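Local coordinates for conserved uncharacterized protein (predicted phosphoesterase COG0622) (Streptococcus pneumoniae, PDB 3CK2) that probably hydrolyses phosphate ester bonds at a two-manganese centre of the calcineurin-like phosphoesterase type, at residues A106-Y111 with A146-D151; P117-W120 with I125-L128; R28-G31 with A35-H38; F159-R162 with V166-G169. All coordinates share one frame; numbering follows the deposited sequence.

Contact 1: A106-Y111 with A146-D151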
loop_
_atom_site.group_PDB
_atom_site.type_symbol
_atom_site.label_atom_id
_atom_site.label_comp_id
_atom_site.label_asym_id
_atom_site.label_seq_id
_atom_site.Cartn_x
_atom_site.Cartn_y
_atom_site.Cartn_z
ATOM N N ALA A 106 -6.525 8.650 -10.517
ATOM C CA ALA A 106 -5.434 7.747 -10.141
ATOM C C ALA A 106 -5.507 6.429 -10.944
ATOM O O ALA A 106 -6.595 5.978 -11.290
ATOM C CB ALA A 106 -5.484 7.472 -8.619
ATOM N N ALA A 107 -4.362 5.821 -11.243
ATOM C CA ALA A 107 -4.343 4.429 -11.701
ATOM C C ALA A 107 -4.596 3.487 -10.495
ATOM O O ALA A 107 -5.298 2.461 -10.599
ATOM C CB ALA A 107 -2.993 4.091 -12.396
ATOM N N ILE A 108 -4.003 3.859 -9.359
ATOM C CA ILE A 108 -3.966 3.035 -8.163
ATOM C C ILE A 108 -4.179 3.920 -6.930
ATOM O O ILE A 108 -3.640 5.016 -6.840
ATOM C CB ILE A 108 -2.617 2.272 -8.009
ATOM C CG1 ILE A 108 -2.342 1.387 -9.247
ATOM C CG2 ILE A 108 -2.610 1.435 -6.658
ATOM C CD1 ILE A 108 -0.934 0.737 -9.275
ATOM N N CYS A 109 -4.995 3.429 -6.012
ATOM C CA CYS A 109 -5.286 4.082 -4.744
ATOM C C CYS A 109 -4.901 3.128 -3.597
ATOM O O CYS A 109 -5.444 2.059 -3.451
ATOM C CB CYS A 109 -6.765 4.442 -4.686
ATOM S SG CYS A 109 -7.279 5.222 -3.119
ATOM N N LEU A 110 -3.911 3.530 -2.823
ATOM C CA LEU A 110 -3.329 2.716 -1.777
ATOM C C LEU A 110 -3.834 3.222 -0.445
ATOM O O LEU A 110 -3.811 4.411 -0.197
ATOM C CB LEU A 110 -1.802 2.838 -1.809
ATOM C CG LEU A 110 -1.089 2.305 -3.051
ATOM C CD1 LEU A 110 0.442 2.546 -2.916
ATOM C CD2 LEU A 110 -1.420 0.797 -3.287
ATOM N N TYR A 111 -4.293 2.302 0.401
ATOM C CA TYR A 111 -4.806 2.643 1.732
ATOM C C TYR A 111 -4.390 1.551 2.790
ATOM O O TYR A 111 -3.875 0.483 2.439
ATOM C CB TYR A 111 -6.340 2.947 1.668
ATOM C CG TYR A 111 -7.230 1.767 1.433
ATOM C CD1 TYR A 111 -7.907 1.170 2.480
ATOM C CD2 TYR A 111 -7.424 1.250 0.164
ATOM C CE1 TYR A 111 -8.728 0.054 2.277
ATOM C CE2 TYR A 111 -8.241 0.102 -0.046
ATOM C CZ TYR A 111 -8.881 -0.481 1.020
ATOM O OH TYR A 111 -9.700 -1.588 0.836
ATOM N N ALA A 146 1.892 -6.514 0.118
ATOM C CA ALA A 146 1.440 -6.700 -1.271
ATOM C C ALA A 146 2.505 -6.284 -2.295
ATOM O O ALA A 146 3.288 -5.350 -2.091
ATOM C CB ALA A 146 0.075 -5.941 -1.528
ATOM N N ARG A 147 2.525 -7.040 -3.378
ATOM C CA ARG A 147 3.247 -6.720 -4.610
ATOM C C ARG A 147 2.247 -6.469 -5.747
ATOM O O ARG A 147 1.360 -7.299 -5.990
ATOM C CB ARG A 147 4.164 -7.870 -4.997
ATOM C CG ARG A 147 4.955 -7.575 -6.246
ATOM C CD ARG A 147 5.871 -8.719 -6.616
ATOM N NE ARG A 147 5.094 -9.930 -6.877
ATOM C CZ ARG A 147 5.562 -11.180 -6.776
ATOM N NH1 ARG A 147 6.810 -11.421 -6.413
ATOM N NH2 ARG A 147 4.768 -12.201 -7.021
ATOM N N VAL A 148 2.378 -5.335 -6.425
ATOM C CA VAL A 148 1.593 -5.062 -7.629
ATOM C C VAL A 148 2.519 -4.993 -8.864
ATOM O O VAL A 148 3.518 -4.271 -8.854
ATOM C CB VAL A 148 0.743 -3.743 -7.526
ATOM C CG1 VAL A 148 -0.205 -3.615 -8.756
ATOM C CG2 VAL A 148 -0.037 -3.672 -6.189
ATOM N N GLU A 149 2.171 -5.750 -9.908
ATOM C CA GLU A 149 2.846 -5.630 -11.210
ATOM C C GLU A 149 1.947 -4.897 -12.205
ATOM O O GLU A 149 0.749 -5.165 -12.318
ATOM C CB GLU A 149 3.313 -6.991 -11.681
ATOM C CG GLU A 149 4.187 -7.584 -10.580
ATOM C CD GLU A 149 4.932 -8.824 -10.972
ATOM O OE1 GLU A 149 4.250 -9.844 -11.233
ATOM O OE2 GLU A 149 6.199 -8.765 -11.002
ATOM N N ILE A 150 2.516 -3.878 -12.840
ATOM C CA ILE A 150 1.719 -2.945 -13.629
ATOM C C ILE A 150 2.232 -2.940 -15.037
ATOM O O ILE A 150 3.416 -2.747 -15.248
ATOM C CB ILE A 150 1.746 -1.461 -13.077
ATOM C CG1 ILE A 150 1.348 -1.378 -11.588
ATOM C CG2 ILE A 150 0.861 -0.552 -13.935
ATOM C CD1 ILE A 150 2.436 -0.820 -10.694
ATOM N N ASP A 151 1.344 -3.166 -15.996
ATOM C CA ASP A 151 1.640 -2.817 -17.389
ATOM C C ASP A 151 0.369 -2.294 -18.079
ATOM O O ASP A 151 -0.645 -2.071 -17.402
ATOM C CB ASP A 151 2.358 -3.953 -18.143
ATOM C CG ASP A 151 1.484 -5.164 -18.400
ATOM O OD1 ASP A 151 0.316 -5.205 -18.019
ATOM O OD2 ASP A 151 1.995 -6.112 -19.018
#

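Contact 2: P117-W120 with I125-L128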
loop_
_atom_site.group_PDB
_atom_site.type_symbol
_atom_site.label_atom_id
_atom_site.label_comp_id
_atom_site.label_asym_id
_atom_site.label_seq_id
_atom_site.Cartn_x
_atom_site.Cartn_y
_atom_site.Cartn_z
ATOM N N PRO A 117 -6.351 -7.492 4.000
ATOM C CA PRO A 117 -5.899 -7.418 2.588
ATOM C C PRO A 117 -7.048 -7.346 1.573
ATOM O O PRO A 117 -7.969 -8.128 1.661
ATOM C CB PRO A 117 -5.132 -8.741 2.399
ATOM C CG PRO A 117 -5.782 -9.679 3.363
ATOM C CD PRO A 117 -6.091 -8.827 4.577
ATOM N N SER A 118 -6.981 -6.436 0.621
ATOM C CA SER A 118 -8.006 -6.268 -0.414
ATOM C C SER A 118 -7.457 -5.689 -1.686
ATOM O O SER A 118 -6.610 -4.811 -1.673
ATOM C CB SER A 118 -9.076 -5.310 0.056
ATOM O OG SER A 118 -9.316 -5.561 1.382
ATOM N N ALA A 119 -7.976 -6.177 -2.799
ATOM C CA ALA A 119 -7.663 -5.621 -4.102
ATOM C C ALA A 119 -8.976 -5.654 -4.912
ATOM O O ALA A 119 -9.600 -6.691 -5.053
ATOM C CB ALA A 119 -6.523 -6.391 -4.760
ATOM N N TRP A 120 -9.454 -4.487 -5.321
ATOM C CA TRP A 120 -10.561 -4.419 -6.261
ATOM C C TRP A 120 -10.417 -3.301 -7.250
ATOM O O TRP A 120 -9.724 -2.332 -7.005
ATOM C CB TRP A 120 -11.932 -4.336 -5.577
ATOM C CG TRP A 120 -12.119 -3.369 -4.471
ATOM C CD1 TRP A 120 -12.313 -2.016 -4.569
ATOM C CD2 TRP A 120 -12.236 -3.696 -3.076
ATOM N NE1 TRP A 120 -12.517 -1.473 -3.306
ATOM C CE2 TRP A 120 -12.471 -2.483 -2.375
ATOM C CE3 TRP A 120 -12.179 -4.906 -2.350
ATOM C CZ2 TRP A 120 -12.647 -2.443 -0.975
ATOM C CZ3 TRP A 120 -12.348 -4.873 -0.955
ATOM C CH2 TRP A 120 -12.575 -3.643 -0.281
ATOM N N ILE A 125 -9.967 2.079 -11.560
ATOM C CA ILE A 125 -9.035 2.306 -10.465
ATOM C C ILE A 125 -8.882 1.070 -9.585
ATOM O O ILE A 125 -9.862 0.546 -9.033
ATOM C CB ILE A 125 -9.457 3.530 -9.585
ATOM C CG1 ILE A 125 -9.812 4.739 -10.473
ATOM C CG2 ILE A 125 -8.327 3.870 -8.588
ATOM C CD1 ILE A 125 -10.395 5.952 -9.752
ATOM N N LEU A 126 -7.636 0.620 -9.462
ATOM C CA LEU A 126 -7.266 -0.398 -8.482
ATOM C C LEU A 126 -7.169 0.221 -7.084
ATOM O O LEU A 126 -6.381 1.172 -6.869
ATOM C CB LEU A 126 -5.918 -1.016 -8.837
ATOM C CG LEU A 126 -5.313 -2.012 -7.845
ATOM C CD1 LEU A 126 -6.177 -3.264 -7.716
ATOM C CD2 LEU A 126 -3.884 -2.343 -8.237
ATOM N N PHE A 127 -7.986 -0.312 -6.160
ATOM C CA PHE A 127 -7.905 -0.011 -4.733
ATOM C C PHE A 127 -7.278 -1.204 -4.005
ATOM O O PHE A 127 -7.717 -2.344 -4.159
ATOM C CB PHE A 127 -9.290 0.282 -4.132
ATOM C CG PHE A 127 -9.943 1.537 -4.681
ATOM C CD1 PHE A 127 -9.893 2.739 -3.971
ATOM C CD2 PHE A 127 -10.605 1.512 -5.891
ATOM C CE1 PHE A 127 -10.490 3.885 -4.480
ATOM C CE2 PHE A 127 -11.203 2.660 -6.398
ATOM C CZ PHE A 127 -11.121 3.847 -5.693
ATOM N N LEU A 128 -6.262 -0.922 -3.200
ATOM C CA LEU A 128 -5.477 -1.954 -2.541
ATOM C C LEU A 128 -5.171 -1.577 -1.105
ATOM O O LEU A 128 -4.628 -0.494 -0.834
ATOM C CB LEU A 128 -4.149 -2.196 -3.286
ATOM C CG LEU A 128 -3.124 -3.175 -2.691
ATOM C CD1 LEU A 128 -3.622 -4.630 -2.815
ATOM C CD2 LEU A 128 -1.835 -3.008 -3.435
#

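Contact 3: R28-G31 with A35-H38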
loop_
_atom_site.group_PDB
_atom_site.type_symbol
_atom_site.label_atom_id
_atom_site.label_comp_id
_atom_site.label_asym_id
_atom_site.label_seq_id
_atom_site.Cartn_x
_atom_site.Cartn_y
_atom_site.Cartn_z
ATOM N N ARG A 28 15.238 -5.371 1.169
ATOM C CA ARG A 28 15.010 -6.389 0.152
ATOM C C ARG A 28 14.693 -5.773 -1.208
ATOM O O ARG A 28 15.128 -6.268 -2.262
ATOM C CB ARG A 28 13.850 -7.274 0.593
ATOM C CG ARG A 28 13.638 -8.471 -0.279
ATOM C CD ARG A 28 12.508 -9.302 0.249
ATOM N NE ARG A 28 12.238 -10.400 -0.665
ATOM C CZ ARG A 28 12.956 -11.522 -0.716
ATOM N NH1 ARG A 28 13.973 -11.734 0.130
ATOM N NH2 ARG A 28 12.638 -12.448 -1.607
ATOM N N TYR A 29 13.959 -4.670 -1.178
ATOM C CA TYR A 29 13.303 -4.172 -2.370
ATOM C C TYR A 29 13.789 -2.805 -2.875
ATOM O O TYR A 29 13.681 -2.525 -4.088
ATOM C CB TYR A 29 11.793 -4.127 -2.126
ATOM C CG TYR A 29 11.139 -5.484 -1.986
ATOM C CD1 TYR A 29 11.008 -6.349 -3.087
ATOM C CD2 TYR A 29 10.591 -5.883 -0.753
ATOM C CE1 TYR A 29 10.365 -7.604 -2.934
ATOM C CE2 TYR A 29 9.935 -7.092 -0.591
ATOM C CZ TYR A 29 9.818 -7.964 -1.674
ATOM O OH TYR A 29 9.197 -9.175 -1.472
ATOM N N VAL A 30 14.287 -1.935 -1.985
ATOM C CA VAL A 30 14.650 -0.570 -2.450
ATOM C C VAL A 30 15.753 -0.672 -3.506
ATOM O O VAL A 30 16.747 -1.393 -3.325
ATOM C CB VAL A 30 15.019 0.421 -1.328
ATOM C CG1 VAL A 30 15.633 1.734 -1.928
ATOM C CG2 VAL A 30 13.786 0.698 -0.450
ATOM N N GLY A 31 15.517 -0.012 -4.639
ATOM C CA GLY A 31 16.450 -0.062 -5.766
ATOM C C GLY A 31 16.247 -1.250 -6.690
ATOM O O GLY A 31 16.867 -1.306 -7.741
ATOM N N ALA A 35 8.983 1.301 -6.752
ATOM C CA ALA A 35 8.634 2.078 -5.567
ATOM C C ALA A 35 8.231 1.133 -4.459
ATOM O O ALA A 35 7.755 0.028 -4.719
ATOM C CB ALA A 35 7.489 3.073 -5.876
ATOM N N VAL A 36 8.451 1.585 -3.213
ATOM C CA VAL A 36 8.049 0.888 -2.019
ATOM C C VAL A 36 7.183 1.829 -1.211
ATOM O O VAL A 36 7.592 2.949 -0.938
ATOM C CB VAL A 36 9.270 0.361 -1.199
ATOM C CG1 VAL A 36 8.796 -0.372 0.091
ATOM C CG2 VAL A 36 10.121 -0.570 -2.059
ATOM N N PHE A 37 5.991 1.359 -0.809
ATOM C CA PHE A 37 5.009 2.189 -0.064
ATOM C C PHE A 37 4.654 1.652 1.318
ATOM O O PHE A 37 4.485 0.450 1.503
ATOM C CB PHE A 37 3.691 2.298 -0.848
ATOM C CG PHE A 37 3.851 2.903 -2.178
ATOM C CD1 PHE A 37 3.682 4.258 -2.345
ATOM C CD2 PHE A 37 4.197 2.121 -3.273
ATOM C CE1 PHE A 37 3.835 4.841 -3.569
ATOM C CE2 PHE A 37 4.371 2.711 -4.514
ATOM C CZ PHE A 37 4.187 4.087 -4.655
ATOM N N HIS A 38 4.448 2.555 2.264
ATOM C CA HIS A 38 3.959 2.171 3.587
ATOM C C HIS A 38 2.771 3.066 3.857
ATOM O O HIS A 38 2.893 4.258 3.757
ATOM C CB HIS A 38 5.056 2.325 4.638
ATOM C CG HIS A 38 4.713 1.755 5.968
ATOM N ND1 HIS A 38 3.612 2.158 6.693
ATOM C CD2 HIS A 38 5.353 0.842 6.731
ATOM C CE1 HIS A 38 3.574 1.484 7.826
ATOM N NE2 HIS A 38 4.609 0.662 7.867
#

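Contact 4: F159-R162 with V166-G169. With SRT (S,R meso-tartaric acid), chain F.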
loop_
_atom_site.group_PDB
_atom_site.type_symbol
_atom_site.label_atom_id
_atom_site.label_comp_id
_atom_site.label_asym_id
_atom_site.label_seq_id
_atom_site.Cartn_x
_atom_site.Cartn_y
_atom_site.Cartn_z
ATOM N N PHE A 159 -0.320 -11.180 -2.620
ATOM C CA PHE A 159 -0.043 -10.906 -1.222
ATOM C C PHE A 159 1.061 -11.818 -0.699
ATOM O O PHE A 159 1.087 -12.983 -1.000
ATOM C CB PHE A 159 -1.326 -11.005 -0.402
ATOM C CG PHE A 159 -2.330 -9.947 -0.753
ATOM C CD1 PHE A 159 -2.358 -8.759 -0.076
ATOM C CD2 PHE A 159 -3.241 -10.151 -1.774
ATOM C CE1 PHE A 159 -3.283 -7.815 -0.411
ATOM C CE2 PHE A 159 -4.179 -9.201 -2.097
ATOM C CZ PHE A 159 -4.189 -8.030 -1.424
ATOM N N LEU A 160 1.986 -11.231 0.062
ATOM C CA LEU A 160 3.248 -11.875 0.435
ATOM C C LEU A 160 3.337 -11.951 1.934
ATOM O O LEU A 160 2.846 -11.080 2.649
ATOM C CB LEU A 160 4.450 -11.103 -0.113
ATOM C CG LEU A 160 4.969 -11.349 -1.550
ATOM C CD1 LEU A 160 3.901 -11.448 -2.574
ATOM C CD2 LEU A 160 5.928 -10.221 -1.893
ATOM N N THR A 161 3.952 -13.021 2.407
ATOM C CA THR A 161 4.108 -13.230 3.818
ATOM C C THR A 161 5.363 -12.504 4.268
ATOM O O THR A 161 6.104 -11.923 3.457
ATOM C CB THR A 161 4.192 -14.723 4.186
ATOM O OG1 THR A 161 5.432 -15.263 3.741
ATOM C CG2 THR A 161 2.991 -15.525 3.633
ATOM N N ARG A 162 5.591 -12.533 5.581
ATOM C CA ARG A 162 6.803 -11.962 6.176
ATOM C C ARG A 162 8.075 -12.712 5.806
ATOM O O ARG A 162 9.196 -12.224 6.100
ATOM C CB ARG A 162 6.631 -11.871 7.707
ATOM C CG ARG A 162 5.721 -10.694 8.072
ATOM C CD ARG A 162 5.351 -10.636 9.557
ATOM N NE ARG A 162 6.511 -10.427 10.408
ATOM C CZ ARG A 162 6.749 -9.360 11.144
ATOM N NH1 ARG A 162 5.877 -8.393 11.214
ATOM N NH2 ARG A 162 7.852 -9.295 11.874
ATOM N N VAL A 166 4.452 -15.825 -1.799
ATOM C CA VAL A 166 3.063 -15.560 -2.154
ATOM C C VAL A 166 2.176 -16.388 -1.220
ATOM O O VAL A 166 2.428 -17.570 -0.972
ATOM C CB VAL A 166 2.790 -15.843 -3.631
ATOM C CG1 VAL A 166 1.361 -15.592 -4.009
ATOM C CG2 VAL A 166 3.705 -15.000 -4.530
ATOM N N TYR A 167 1.189 -15.738 -0.639
ATOM C CA TYR A 167 0.183 -16.443 0.111
ATOM C C TYR A 167 -0.992 -16.791 -0.823
ATOM O O TYR A 167 -1.601 -15.917 -1.437
ATOM C CB TYR A 167 -0.288 -15.581 1.272
ATOM C CG TYR A 167 -0.997 -16.359 2.332
ATOM C CD1 TYR A 167 -0.297 -17.229 3.140
ATOM C CD2 TYR A 167 -2.360 -16.230 2.519
ATOM C CE1 TYR A 167 -0.909 -17.945 4.136
ATOM C CE2 TYR A 167 -3.005 -16.933 3.543
ATOM C CZ TYR A 167 -2.251 -17.781 4.356
ATOM O OH TYR A 167 -2.827 -18.527 5.321
ATOM N N PRO A 168 -1.272 -18.076 -0.981
ATOM C CA PRO A 168 -2.263 -18.482 -1.970
ATOM C C PRO A 168 -3.710 -18.202 -1.596
ATOM O O PRO A 168 -4.044 -18.189 -0.441
ATOM C CB PRO A 168 -2.034 -19.991 -2.100
ATOM C CG PRO A 168 -1.411 -20.393 -0.850
ATOM C CD PRO A 168 -0.618 -19.226 -0.340
ATOM N N GLY A 169 -4.541 -17.950 -2.604
ATOM C CA GLY A 169 -5.958 -17.797 -2.432
ATOM C C GLY A 169 -6.383 -16.363 -2.389
ATOM O O GLY A 169 -7.582 -16.098 -2.272
HETATM O O1 SRT F . -0.505 -15.837 -9.929
HETATM O O11 SRT F . -1.316 -17.495 -8.717
HETATM C C1 SRT F . -0.422 -16.649 -8.975
HETATM C C2 SRT F . 0.793 -16.581 -8.087
HETATM O O2 SRT F . 0.927 -15.228 -7.657
HETATM C C3 SRT F . 2.119 -16.964 -8.775
HETATM O O3 SRT F . 1.878 -17.743 -9.957
HETATM C C4 SRT F . 3.068 -17.691 -7.837
HETATM O O4 SRT F . 4.227 -17.951 -8.243
HETATM O O41 SRT F . 2.716 -17.997 -6.672
HETATM O O HOH W 1 -1.576 -13.609 -2.827
#

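Contact 1: A106-Y111 with A146-D151
Ile108 carries the contact for segment 106-111, setting the last carbon of its side chain against Ile150 and, more loosely, Val148 of 146-151. With CG1 anti to the carbonyl carbon (chi1 -57°) and chi2 near 180°, the chain is stretched out toward the facing strand. Ile108 CD1 thereby comes to 3.9 Å from Ile150 CG1 and 4.0 Å from Ile150 CD1, the two isoleucines reaching toward each other tip to tip. The same methyl touches Val148 at a longer distance, Ile108 CD1 lying 4.4 Å from Val148 CG1. Long, branched residues suit this place because the backbones are far apart, with Ile108 CA 9.8 Å from Val148 CA. That is the spacing of two stacked sheets: strand 108-110 belongs to one mixed sheet, strand 145-150 to the other, and together they form the beta sandwich of the calcineurin-like phosphoesterase fold. Next in sequence, Cys109 turns to the other side of its strand and rests on Phe127. Leu110 returns to the interlayer space, where it packs against Leu128 and Ile80 and sends CD1 toward Phe37. Tyr111, beyond the strand, meets the ring of Phe94 at a steep angle, while its carbonyl oxygen accepts a hydrogen bond from Asn39.

Contact 2: P117-W120 with I125-L128
Ala119 and Leu128 face each other as an antiparallel non-hydrogen-bonded pair, and their side chains form the apolar centre of this hairpin. Ala119 CB sits 3.9 Å from Leu128 CD1, with Leu126 CD1 on the same face of the sheet. A small methyl suits position 119, since the branches of both leucines flank it. On the reverse face Trp120 crosses Phe127 obliquely, the planes of the indole five-membered ring and the phenyl ring inclined at 35° with their centroids 5.8 Å apart. Trp120 CG takes the crowded position between backbone N and carbonyl carbon (chi1 47°), which brings the five-membered ring over toward Phe127: Trp120 CD1 lies 3.8 Å from Phe127 CB. Outward from the side chains, the backbones close the pair. Trp120 N gives a bond of 3.0 Å to Phe127 O, and Phe127 N returns one of 2.8 Å to Trp120 O, almost straight at 170°. Ser118 O adds a CA-H...O contact, 3.2 Å from Leu128 CA. These two strands, 117-122 and 125-130, make a hairpin at one side of the five-stranded sheet. Ala119 O accepts a hydrogen bond from Lys172. Leu126 and Leu128 plug into the facing sheet at Val148, whereas Phe127 is covered by helix 95-103 through Asp98 and Ala101, and strand 108-110 bonds along the far side of 125-128.

Contact 3: R28-G31 with A35-H38
Tyr29, which meets Val36 through its CB, has one face of its ring covered by the preceding arginine: Arg28 CG stands 3.9 Å above the plane, over the centre of that face. The setting is a beta-alpha-beta unit, in which strand 7-12, helix 19-29 and strand 35-38 follow one another, and the contact spans the return from helix to strand. The extended arginine brings its guanidinium alongside the phenol, so that Tyr29 CZ lies at the edge of that group and in its plane. A weak hydrogen bond follows, Arg28 NE to Tyr29 OH at 3.4 Å with an angle of 141°. The firmer partner of this hydroxyl is Tyr145 OH, a bond that ties the end of helix 19-29 to the six-stranded sheet. In that sheet strand 35-38 lies between strands 7-12 and 54-56. Val30 is the first residue to abandon helical backbone angles, and Gly31 follows with a positive phi of 85°, a backbone turn that glycine takes easily. A compact, branched residue suits position 36, buried under the helix end, where the side chains of Val30 and Val36 cross at about a right angle. The branch of Val36 anti to its carbonyl carbon touches both residues: Val36 CG2 lies 3.9 Å from Tyr29 CB and 4.2 Å from Val30 CG2.

Contact 4: F159-R162 with V166-G169
Thr161 and Tyr167 meet at about a right angle, the methyl of the threonine set against the near end of the tyrosine ring, with Thr161 CG2 3.7 Å from Tyr167 CD1. Thr161 suits the place by dividing its roles: OG1, held between backbone N and carbonyl carbon (chi1 71°), bonds to Asp163 N and leaves CG2 to pack. Leu160 and Val166 run obliquely past each other on the other side of the backbones, Leu160 CD1 touching Val166 CG2 at 4.1 Å. Between these pairs lies a single backbone bridge as the chain doubles back after strand 154-160. Tyr167 N donates to Phe159 O over 2.8 Å at 175°. Further along, a water takes the place of a direct bond, accepting from Phe159 N and donating to Tyr167 O, each at 2.7 Å; it also lies at the edge of the Phe159 ring. Val166 then presents CG1 to the bound meso-tartaric acid, 3.7 Å from its O2. Being apolar, the side chain of Val166 can offer the acid only van der Waals contact, and the polar grip comes from elsewhere in the pocket, notably the hydrogen bond from Lys156 NZ.

Contacts 1 and 2 are buried, while contacts 3 and 4 lie nearer the surface and are only partly buried. Contact 1 joins the two sheets of the sandwich and is purely apolar; contact 2, about 8 Å away between centres, works within one of those sheets and adds paired backbone bonds. They share a border, since strand 108-110 bonds to strand 125-130 and Val148 packs on Leu128. Contact 3 closes a helix onto the six-stranded sheet with side chains alone, and contact 4 closes a loop with a backbone bond, a water and two side-chain contacts, beside a ligand. Phe159 reaches Pro117 and Leu128 of contact 2, and Leu160 reaches Tyr29 of contact 3.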